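Local structure of AxyAgu115A (Amphibacillus xylanus NBRC 15112, 6NPS) at residues 615-618 against 619-623; 562-565 against 566-570; 180-183 against 184-187; 513-516 against 517-520. The protein is a family GH115 alpha-glucuronidase that probably hydrolyses glucuronic acid side groups from arabinoglucuronoxylan. The protein carries 3 engineered substitutions. All blocks are in the same frame, centred on the assembly; numbering follows the deposited sequence. Where two conformers were deposited one is given.

Contact 1 (615-618 against 619-623); sequences RDQE and IVDEY
Two successive turns of the long alpha helix 601-629 meet here, and Arg615 and Ile619 begin the contact through the backbone bond from Ile619 N to Arg615 O (2.9 Å). Asp621 N to Gln617 O and Glu622 N to Glu618 O repeat the i to i+4 pattern, whereas Val620 N reaches Asp616 O only weakly at 3.3 Å. On one flank the side chains of Gln617 and Asp621 approach at a slant, amide and carboxylate planes 45° apart. Gln617 has CG anti to its backbone N (chi1 -156°) and then bends at chi2, which brings NE2 to Asp621 OD2 at 3.4 Å in a weak, bent hydrogen bond (129°). On another flank, in one of the two conformers of Arg615, a water may link it to Glu622, accepting from Arg615 NH1 (2.9 Å) and donating to Glu622 OE1 (2.8 Å). Tyr556 bonds the other oxygen of Glu622, OE2, while Ile619 and the Arg615 chain pack on Val576 of helix 564-596. With Ile619 and Val620 buried, Glu618 and Asp621 exposed, and i to i+4 backbone bonds throughout, the segment has the character of an amphipathic alpha helix.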
loop_
_atom_site.group_PDB
_atom_site.type_symbol
_atom_site.label_atom_id
_atom_site.label_comp_id
_atom_site.label_asym_id
_atom_site.label_seq_id
_atom_site.Cartn_x
_atom_site.Cartn_y
_atom_site.Cartn_z
ATOM N N ARG A 615 24.656 1.011 9.105
ATOM C CA ARG A 615 25.779 1.875 8.753
ATOM C C ARG A 615 25.478 3.341 9.063
ATOM O O ARG A 615 26.391 4.098 9.404
ATOM C CB ARG A 615 26.143 1.677 7.272
ATOM C CG ARG A 615 27.198 2.646 6.745
ATOM C CD ARG A 615 28.633 2.134 6.945
ATOM N NE ARG A 615 29.577 3.024 6.278
ATOM C CZ ARG A 615 30.626 3.603 6.853
ATOM N NH1 ARG A 615 31.052 3.223 8.034
ATOM N NH2 ARG A 615 31.252 4.565 6.222
ATOM N N ASP A 616 24.213 3.759 8.979
ATOM C CA ASP A 616 23.867 5.138 9.332
ATOM C C ASP A 616 24.194 5.439 10.797
ATOM O O ASP A 616 24.691 6.522 11.128
ATOM C CB ASP A 616 22.378 5.402 9.070
ATOM C CG ASP A 616 21.923 6.773 9.606
ATOM O OD1 ASP A 616 22.023 7.776 8.859
ATOM O OD2 ASP A 616 21.468 6.843 10.773
ATOM N N GLN A 617 23.910 4.500 11.687
ATOM C CA GLN A 617 24.225 4.753 13.073
ATOM C C GLN A 617 25.723 4.657 13.328
ATOM O O GLN A 617 26.247 5.372 14.190
ATOM C CB GLN A 617 23.445 3.788 13.968
ATOM C CG GLN A 617 23.248 4.331 15.381
ATOM C CD GLN A 617 23.093 5.861 15.430
ATOM O OE1 GLN A 617 22.011 6.396 15.159
ATOM N NE2 GLN A 617 24.173 6.564 15.795
ATOM N N GLU A 618 26.429 3.806 12.586
ATOM C CA GLU A 618 27.866 3.685 12.791
ATOM C C GLU A 618 28.588 4.941 12.349
ATOM O O GLU A 618 29.506 5.393 13.035
ATOM C CB GLU A 618 28.416 2.471 12.063
ATOM C CG GLU A 618 28.099 1.195 12.802
ATOM C CD GLU A 618 28.514 -0.052 12.054
ATOM O OE1 GLU A 618 28.923 0.069 10.875
ATOM O OE2 GLU A 618 28.407 -1.157 12.643
ATOM N N ILE A 619 28.190 5.525 11.220
ATOM C CA ILE A 619 28.924 6.681 10.747
ATOM C C ILE A 619 28.674 7.902 11.644
ATOM O O ILE A 619 29.574 8.722 11.828
ATOM C CB ILE A 619 28.576 6.961 9.284
ATOM C CG1 ILE A 619 29.662 7.830 8.675
ATOM C CG2 ILE A 619 27.193 7.602 9.142
ATOM C CD1 ILE A 619 29.284 8.380 7.353
ATOM N N VAL A 620 27.472 8.028 12.231
ATOM C CA VAL A 620 27.209 9.117 13.179
ATOM C C VAL A 620 28.059 8.953 14.431
ATOM O O VAL A 620 28.671 9.924 14.917
ATOM C CB VAL A 620 25.705 9.186 13.528
ATOM C CG1 VAL A 620 25.459 10.123 14.711
ATOM C CG2 VAL A 620 24.874 9.618 12.310
ATOM N N ASP A 621 28.102 7.735 14.984
ATOM C CA ASP A 621 28.925 7.485 16.163
ATOM C C ASP A 621 30.385 7.796 15.892
ATOM O O ASP A 621 31.068 8.389 16.742
ATOM C CB ASP A 621 28.787 6.035 16.621
ATOM C CG ASP A 621 27.423 5.741 17.196
ATOM O OD1 ASP A 621 26.914 4.617 16.984
ATOM O OD2 ASP A 621 26.861 6.647 17.854
ATOM N N GLU A 622 30.895 7.369 14.726
ATOM C CA GLU A 622 32.268 7.703 14.361
ATOM C C GLU A 622 32.460 9.217 14.307
ATOM O O GLU A 622 33.453 9.744 14.822
ATOM C CB GLU A 622 32.645 7.033 13.027
ATOM C CG GLU A 622 34.109 7.269 12.611
ATOM C CD GLU A 622 34.606 6.358 11.438
ATOM O OE1 GLU A 622 33.770 5.678 10.781
ATOM O OE2 GLU A 622 35.848 6.338 11.184
ATOM N N TYR A 623 31.489 9.942 13.750
ATOM C CA TYR A 623 31.613 11.392 13.637
ATOM C C TYR A 623 31.691 12.056 15.011
ATOM O O TYR A 623 32.451 13.016 15.215
ATOM C CB TYR A 623 30.419 11.894 12.860
ATOM C CG TYR A 623 30.349 13.370 12.584
ATOM C CD1 TYR A 623 31.373 14.037 11.903
ATOM C CD2 TYR A 623 29.223 14.078 12.942
ATOM C CE1 TYR A 623 31.280 15.415 11.620
ATOM C CE2 TYR A 623 29.095 15.430 12.648
ATOM C CZ TYR A 623 30.124 16.091 11.988
ATOM O OH TYR A 623 29.970 17.412 11.695
HETATM O O HOH W 1 33.782 4.107 8.521
#

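Contact 2 (562-565 against 566-570); sequences QHFT and AYFAL
Phe564 and Phe568, one turn apart, form the tightly packed part of this contact. Their side chains run side by side and point the same way, with CZ of Phe564 3.9 Å from CD1 of Phe568. The rings are oblique, planes 39° apart and centroids separated by 5.9 Å, and CB of Phe568 lies over one face of the Phe564 ring. Both CG atoms stand anti to their own backbone N, which sends the two rings off the same flank of the helix. Tyr556 of helix 537-558 meets the Phe564 ring edge-to-face and also touches Phe568, whose far end reaches Ile626 of helix 601-629.

The aromatic pair thus sits where helix 564-596 begins, between neighbouring helices of an alpha-helical bundle. His563 occupies the N-cap position: its carbonyl oxygen accepts from Tyr567 N at 3.1 Å in an almost straight bond (176°), and its imidazole ND1 is held by Asp560. The next two backbone bonds are firm as well, Phe568 N bonding Phe564 O at 2.8 Å and Ala569 N bonding Thr565 O at 2.9 Å.

Looser packing is found at the start of the segment, where Gln562 is exposed and poorly ordered and its side chain touches nothing in 566-570. A water takes over there, accepting from Ala566 N at 3.0 Å and lying 3.1 Å from Gln562 O, to which it can donate. CB of Gln562 rests over one face of the His563 imidazole, offset toward the rim.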
loop_
_atom_site.group_PDB
_atom_site.type_symbol
_atom_site.label_atom_id
_atom_site.label_comp_id
_atom_site.label_asym_id
_atom_site.label_seq_id
_atom_site.Cartn_x
_atom_site.Cartn_y
_atom_site.Cartn_z
ATOM N N GLN A 562 47.409 12.347 10.041
ATOM C CA GLN A 562 47.375 13.753 10.401
ATOM C C GLN A 562 46.205 14.470 9.748
ATOM O O GLN A 562 45.698 15.447 10.293
ATOM C CB GLN A 562 48.704 14.402 9.996
ATOM C CG GLN A 562 49.061 15.636 10.784
ATOM C CD GLN A 562 50.498 16.096 10.571
ATOM O OE1 GLN A 562 51.204 15.601 9.688
ATOM N NE2 GLN A 562 50.927 17.073 11.371
ATOM N N HIS A 563 45.752 14.015 8.584
ATOM C CA HIS A 563 44.720 14.747 7.873
ATOM C C HIS A 563 43.414 13.981 7.825
ATOM O O HIS A 563 42.470 14.423 7.155
ATOM C CB HIS A 563 45.222 15.113 6.469
ATOM C CG HIS A 563 46.486 15.927 6.478
ATOM N ND1 HIS A 563 47.726 15.380 6.206
ATOM C CD2 HIS A 563 46.704 17.242 6.739
ATOM C CE1 HIS A 563 48.652 16.321 6.297
ATOM N NE2 HIS A 563 48.061 17.459 6.624
ATOM N N PHE A 564 43.329 12.850 8.541
ATOM C CA PHE A 564 42.108 12.043 8.534
ATOM C C PHE A 564 40.901 12.832 9.024
ATOM O O PHE A 564 39.823 12.768 8.417
ATOM C CB PHE A 564 42.289 10.779 9.384
ATOM C CG PHE A 564 41.080 9.898 9.408
ATOM C CD1 PHE A 564 40.820 9.014 8.361
ATOM C CD2 PHE A 564 40.197 9.939 10.485
ATOM C CE1 PHE A 564 39.703 8.201 8.372
ATOM C CE2 PHE A 564 39.068 9.106 10.511
ATOM C CZ PHE A 564 38.818 8.250 9.463
ATOM N N THR A 565 41.050 13.566 10.129
ATOM C CA THR A 565 39.902 14.258 10.714
ATOM C C THR A 565 39.251 15.211 9.711
ATOM O O THR A 565 38.020 15.257 9.590
ATOM C CB THR A 565 40.341 15.017 11.986
ATOM O OG1 THR A 565 40.638 14.080 13.033
ATOM C CG2 THR A 565 39.246 15.931 12.461
ATOM N N ALA A 566 40.068 15.969 8.977
ATOM C CA ALA A 566 39.551 16.887 7.963
ATOM C C ALA A 566 38.900 16.147 6.805
ATOM O O ALA A 566 37.826 16.535 6.350
ATOM C CB ALA A 566 40.684 17.799 7.462
ATOM N N TYR A 567 39.530 15.087 6.296
ATOM C CA TYR A 567 38.868 14.273 5.283
ATOM C C TYR A 567 37.504 13.778 5.783
ATOM O O TYR A 567 36.477 13.912 5.101
ATOM C CB TYR A 567 39.765 13.092 4.867
ATOM C CG TYR A 567 39.018 12.193 3.913
ATOM C CD1 TYR A 567 38.683 12.635 2.635
ATOM C CD2 TYR A 567 38.605 10.932 4.300
ATOM C CE1 TYR A 567 37.956 11.851 1.777
ATOM C CE2 TYR A 567 37.876 10.145 3.448
ATOM C CZ TYR A 567 37.574 10.607 2.190
ATOM O OH TYR A 567 36.844 9.813 1.351
ATOM N N PHE A 568 37.470 13.238 6.992
ATOM C CA PHE A 568 36.231 12.669 7.515
ATOM C C PHE A 568 35.145 13.735 7.682
ATOM O O PHE A 568 34.003 13.553 7.252
ATOM C CB PHE A 568 36.505 11.994 8.868
ATOM C CG PHE A 568 35.335 11.195 9.364
ATOM C CD1 PHE A 568 35.256 9.831 9.103
ATOM C CD2 PHE A 568 34.297 11.800 10.054
ATOM C CE1 PHE A 568 34.160 9.087 9.532
ATOM C CE2 PHE A 568 33.194 11.067 10.465
ATOM C CZ PHE A 568 33.133 9.702 10.209
ATOM N N ALA A 569 35.474 14.849 8.341
ATOM C CA ALA A 569 34.451 15.847 8.626
ATOM C C ALA A 569 34.011 16.608 7.379
ATOM O O ALA A 569 32.838 16.971 7.267
ATOM C CB ALA A 569 34.963 16.826 9.683
ATOM N N LEU A 570 34.907 16.818 6.413
ATOM C CA LEU A 570 34.572 17.629 5.251
ATOM C C LEU A 570 34.066 16.808 4.068
ATOM O O LEU A 570 33.342 17.350 3.220
ATOM C CB LEU A 570 35.803 18.450 4.805
ATOM C CG LEU A 570 36.283 19.547 5.798
ATOM C CD1 LEU A 570 37.532 20.300 5.318
ATOM C CD2 LEU A 570 35.174 20.560 6.140
HETATM O O HOH W 2 42.828 16.575 9.947
#

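Contact 3 (180-183 against 184-187); sequences PAFG and NWSA
Phe182 and Trp185 cross at a slant on one flank of the first turn of helix 181-190, their ring planes 53° apart. The indole brings CE3 and CZ3 over one face of the Phe182 ring: CE3 stands above its centre, and CZ3 comes within 3.6 Å of Phe182 CZ. Met197 of helix 195-207 touches both side chains. Replacing Phe182 with an alanine would probably open a gap beside the indole and leave its six-membered ring less firmly set. At its other edge, Trp185 NE1 is hydrogen-bonded to Lys630 O.

Away from the rings, Asn184 folds back on Pro180. Its ND2 donates to Pro180 O at 2.7 Å, the acceptor lying in the amide plane, while Asn184 N bonds the same oxygen from the opposite face of the carbonyl plane at 3.2 Å. Gly183 O is likewise doubly gripped, by Ser186 OG (2.8 Å) and Ala187 N (2.9 Å). The hydroxyl gets there because OG sits between the backbone N and the carbonyl carbon (chi1 85°). All of this belongs to the first turn of helix 181-190, which follows strand 170-174 of the parallel, eight-stranded TIM barrel.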
loop_
_atom_site.group_PDB
_atom_site.type_symbol
_atom_site.label_atom_id
_atom_site.label_comp_id
_atom_site.label_asym_id
_atom_site.label_seq_id
_atom_site.Cartn_x
_atom_site.Cartn_y
_atom_site.Cartn_z
ATOM N N PRO A 180 18.849 19.364 18.526
ATOM C CA PRO A 180 19.731 19.001 19.646
ATOM C C PRO A 180 21.245 19.113 19.357
ATOM O O PRO A 180 22.051 19.112 20.293
ATOM C CB PRO A 180 19.349 17.541 19.900
ATOM C CG PRO A 180 19.048 17.018 18.506
ATOM C CD PRO A 180 18.461 18.179 17.729
ATOM N N ALA A 181 21.622 19.208 18.083
ATOM C CA ALA A 181 23.028 19.140 17.695
ATOM C C ALA A 181 23.918 20.195 18.373
ATOM O O ALA A 181 24.706 19.858 19.265
ATOM C CB ALA A 181 23.150 19.258 16.174
ATOM N N PHE A 182 23.811 21.459 17.938
ATOM C CA PHE A 182 24.698 22.519 18.425
ATOM C C PHE A 182 24.655 22.634 19.943
ATOM O O PHE A 182 25.684 22.870 20.581
ATOM C CB PHE A 182 24.310 23.853 17.785
ATOM C CG PHE A 182 25.410 24.865 17.720
ATOM C CD1 PHE A 182 25.582 25.798 18.727
ATOM C CD2 PHE A 182 26.226 24.938 16.618
ATOM C CE1 PHE A 182 26.580 26.752 18.649
ATOM C CE2 PHE A 182 27.209 25.879 16.536
ATOM C CZ PHE A 182 27.387 26.797 17.558
ATOM N N GLY A 183 23.470 22.481 20.536
ATOM C CA GLY A 183 23.361 22.618 21.981
ATOM C C GLY A 183 24.244 21.625 22.713
ATOM O O GLY A 183 25.077 22.002 23.540
ATOM N N ASN A 184 24.107 20.340 22.374
ATOM C CA ASN A 184 24.958 19.306 22.963
ATOM C C ASN A 184 26.430 19.520 22.630
ATOM O O ASN A 184 27.309 19.228 23.448
ATOM C CB ASN A 184 24.521 17.938 22.460
ATOM C CG ASN A 184 23.285 17.446 23.158
ATOM O OD1 ASN A 184 23.380 16.751 24.162
ATOM N ND2 ASN A 184 22.117 17.799 22.632
ATOM N N TRP A 185 26.720 19.985 21.421
ATOM C CA TRP A 185 28.105 20.220 21.023
ATOM C C TRP A 185 28.722 21.328 21.869
ATOM O O TRP A 185 29.806 21.167 22.438
ATOM C CB TRP A 185 28.162 20.588 19.537
ATOM C CG TRP A 185 29.514 20.995 19.037
ATOM C CD1 TRP A 185 30.551 20.172 18.741
ATOM C CD2 TRP A 185 29.980 22.330 18.807
ATOM N NE1 TRP A 185 31.646 20.908 18.309
ATOM C CE2 TRP A 185 31.315 22.235 18.331
ATOM C CE3 TRP A 185 29.394 23.595 18.919
ATOM C CZ2 TRP A 185 32.079 23.364 17.979
ATOM C CZ3 TRP A 185 30.163 24.730 18.581
ATOM C CH2 TRP A 185 31.487 24.598 18.113
ATOM N N SER A 186 28.031 22.462 21.952
ATOM C CA SER A 186 28.480 23.583 22.779
ATOM C C SER A 186 28.653 23.170 24.246
ATOM O O SER A 186 29.673 23.481 24.872
ATOM C CB SER A 186 27.480 24.727 22.653
ATOM O OG SER A 186 26.460 24.468 23.602
ATOM N N ALA A 187 27.663 22.473 24.815
ATOM C CA ALA A 187 27.758 22.049 26.215
ATOM C C ALA A 187 28.981 21.161 26.454
ATOM O O ALA A 187 29.798 21.431 27.342
ATOM C CB ALA A 187 26.477 21.323 26.641
#

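Contact 4 (513-516 against 517-520); sequences YTKI and AHNR
Lys515 and His518 meet near the C-terminal end of helix 500-519, where the alpha-helical backbone bonds become weak. They are firm at first: Ala517 N to Tyr513 O measures 2.8 Å, and His518 N to Thr514 O 3.0 Å. They then slacken, for Asn519 N is shared weakly between Lys515 O and Ile516 O, and Arg520 N lies 3.5 Å from Ile516 O in another weak bond.

A side-chain bond adds a second donor at Lys515 O. With chi1 at 112°, away from the usual staggered positions, the imidazole of His518 turns back along the helix and its ND1 points at that oxygen. A phenylalanine in place of His518 would probably leave Lys515 O with only the weak bond from Asn519 N within this turn.

Among the packing contacts, CG of Lys515 runs 4.2 Å from CE1 of the His518 imidazole, and Tyr427 meets the same ring. At the end of its chain, Lys515 NZ is held by the carbonyls of Gly822, Gly824 and Thr826, and Asn519 ND2 is bonded by Lys825 O. The bond from His518 ND1 to Lys515 O is 2.7 Å long and nearly straight (166°), with the oxygen at the ring edge, only 5° out of the imidazole plane.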
loop_
_atom_site.group_PDB
_atom_site.type_symbol
_atom_site.label_atom_id
_atom_site.label_comp_id
_atom_site.label_asym_id
_atom_site.label_seq_id
_atom_site.Cartn_x
_atom_site.Cartn_y
_atom_site.Cartn_z
ATOM N N TYR A 513 27.631 13.953 -4.145
ATOM C CA TYR A 513 26.629 13.828 -3.093
ATOM C C TYR A 513 25.700 15.042 -3.064
ATOM O O TYR A 513 24.494 14.899 -2.800
ATOM C CB TYR A 513 27.298 13.572 -1.719
ATOM C CG TYR A 513 27.565 14.790 -0.839
ATOM C CD1 TYR A 513 26.541 15.397 -0.112
ATOM C CD2 TYR A 513 28.871 15.290 -0.683
ATOM C CE1 TYR A 513 26.790 16.508 0.710
ATOM C CE2 TYR A 513 29.129 16.432 0.151
ATOM C CZ TYR A 513 28.075 17.018 0.832
ATOM O OH TYR A 513 28.322 18.136 1.652
ATOM N N THR A 514 26.214 16.247 -3.368
ATOM C CA THR A 514 25.342 17.415 -3.236
ATOM C C THR A 514 24.285 17.460 -4.334
ATOM O O THR A 514 23.156 17.919 -4.078
ATOM C CB THR A 514 26.143 18.747 -3.205
ATOM O OG1 THR A 514 27.015 18.884 -4.358
ATOM C CG2 THR A 514 26.956 18.887 -1.910
ATOM N N LYS A 515 24.616 16.992 -5.547
ATOM C CA LYS A 515 23.597 16.888 -6.591
ATOM C C LYS A 515 22.472 15.936 -6.181
ATOM O O LYS A 515 21.287 16.263 -6.297
ATOM C CB LYS A 515 24.204 16.421 -7.941
ATOM C CG LYS A 515 23.131 16.689 -9.024
ATOM C CD LYS A 515 23.535 16.412 -10.408
ATOM C CE LYS A 515 22.327 16.576 -11.361
ATOM N NZ LYS A 515 22.117 17.918 -11.934
ATOM N N ILE A 516 22.827 14.751 -5.693
ATOM C CA ILE A 516 21.825 13.764 -5.278
ATOM C C ILE A 516 21.026 14.244 -4.051
ATOM O O ILE A 516 19.790 14.171 -4.028
ATOM C CB ILE A 516 22.511 12.408 -5.041
ATOM C CG1 ILE A 516 23.041 11.864 -6.379
ATOM C CG2 ILE A 516 21.519 11.426 -4.349
ATOM C CD1 ILE A 516 24.244 10.993 -6.172
ATOM N N ALA A 517 21.703 14.782 -3.031
ATOM C CA ALA A 517 20.981 15.278 -1.863
ATOM C C ALA A 517 20.019 16.399 -2.226
ATOM O O ALA A 517 18.916 16.482 -1.658
ATOM C CB ALA A 517 21.935 15.786 -0.770
ATOM N N HIS A 518 20.400 17.253 -3.127
ATOM C CA HIS A 518 19.557 18.319 -3.493
ATOM C C HIS A 518 18.356 17.875 -4.264
ATOM O O HIS A 518 17.414 18.534 -4.292
ATOM C CB HIS A 518 20.341 19.498 -4.049
ATOM C CG HIS A 518 20.132 19.751 -5.487
ATOM N ND1 HIS A 518 20.464 18.840 -6.444
ATOM C CD2 HIS A 518 19.647 20.827 -6.136
ATOM C CE1 HIS A 518 20.172 19.336 -7.624
ATOM N NE2 HIS A 518 19.676 20.539 -7.462
ATOM N N ASN A 519 18.419 16.742 -4.896
ATOM C CA ASN A 519 17.274 16.217 -5.641
ATOM C C ASN A 519 16.171 15.698 -4.713
ATOM O O ASN A 519 14.987 15.712 -5.096
ATOM C CB ASN A 519 17.719 15.096 -6.592
ATOM C CG ASN A 519 18.329 15.647 -7.853
ATOM O OD1 ASN A 519 18.258 16.858 -8.077
ATOM N ND2 ASN A 519 18.910 14.770 -8.708
ATOM N N ARG A 520 16.530 15.208 -3.521
ATOM C CA ARG A 520 15.525 14.838 -2.502
ATOM C C ARG A 520 16.247 14.905 -1.172
ATOM O O ARG A 520 17.083 14.034 -0.896
ATOM C CB ARG A 520 14.987 13.438 -2.749
ATOM C CG ARG A 520 13.837 13.020 -1.826
ATOM C CD ARG A 520 12.649 13.929 -2.152
ATOM N NE ARG A 520 11.449 13.445 -1.561
ATOM C CZ ARG A 520 10.236 13.570 -2.067
ATOM N NH1 ARG A 520 10.033 14.161 -3.238
ATOM N NH2 ARG A 520 9.226 13.074 -1.382
#

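How the contacts relate
Along the chain the order is contact 3, contact 4, contact 2, contact 1, each lying on a different helix: 181-190, 500-519, 564-596 and 601-629. Contacts 1 and 2 have centres about 15 Å apart and touch, as Glu622 and Tyr623 pack on Phe568 where two successive helices meet. Contact 4 is about 20 Å from contact 1 between centres, without touching, though its Tyr513 and Ala517 rest on helix 564-596, the helix of contact 2. Contact 3 is about 17 Å from contact 1, centre to centre, and belongs with contact 4 to the GH115 family region. These links, with the bond from Trp185 to Lys630, are consistent with a junction between the TIM barrel and the helices that follow it.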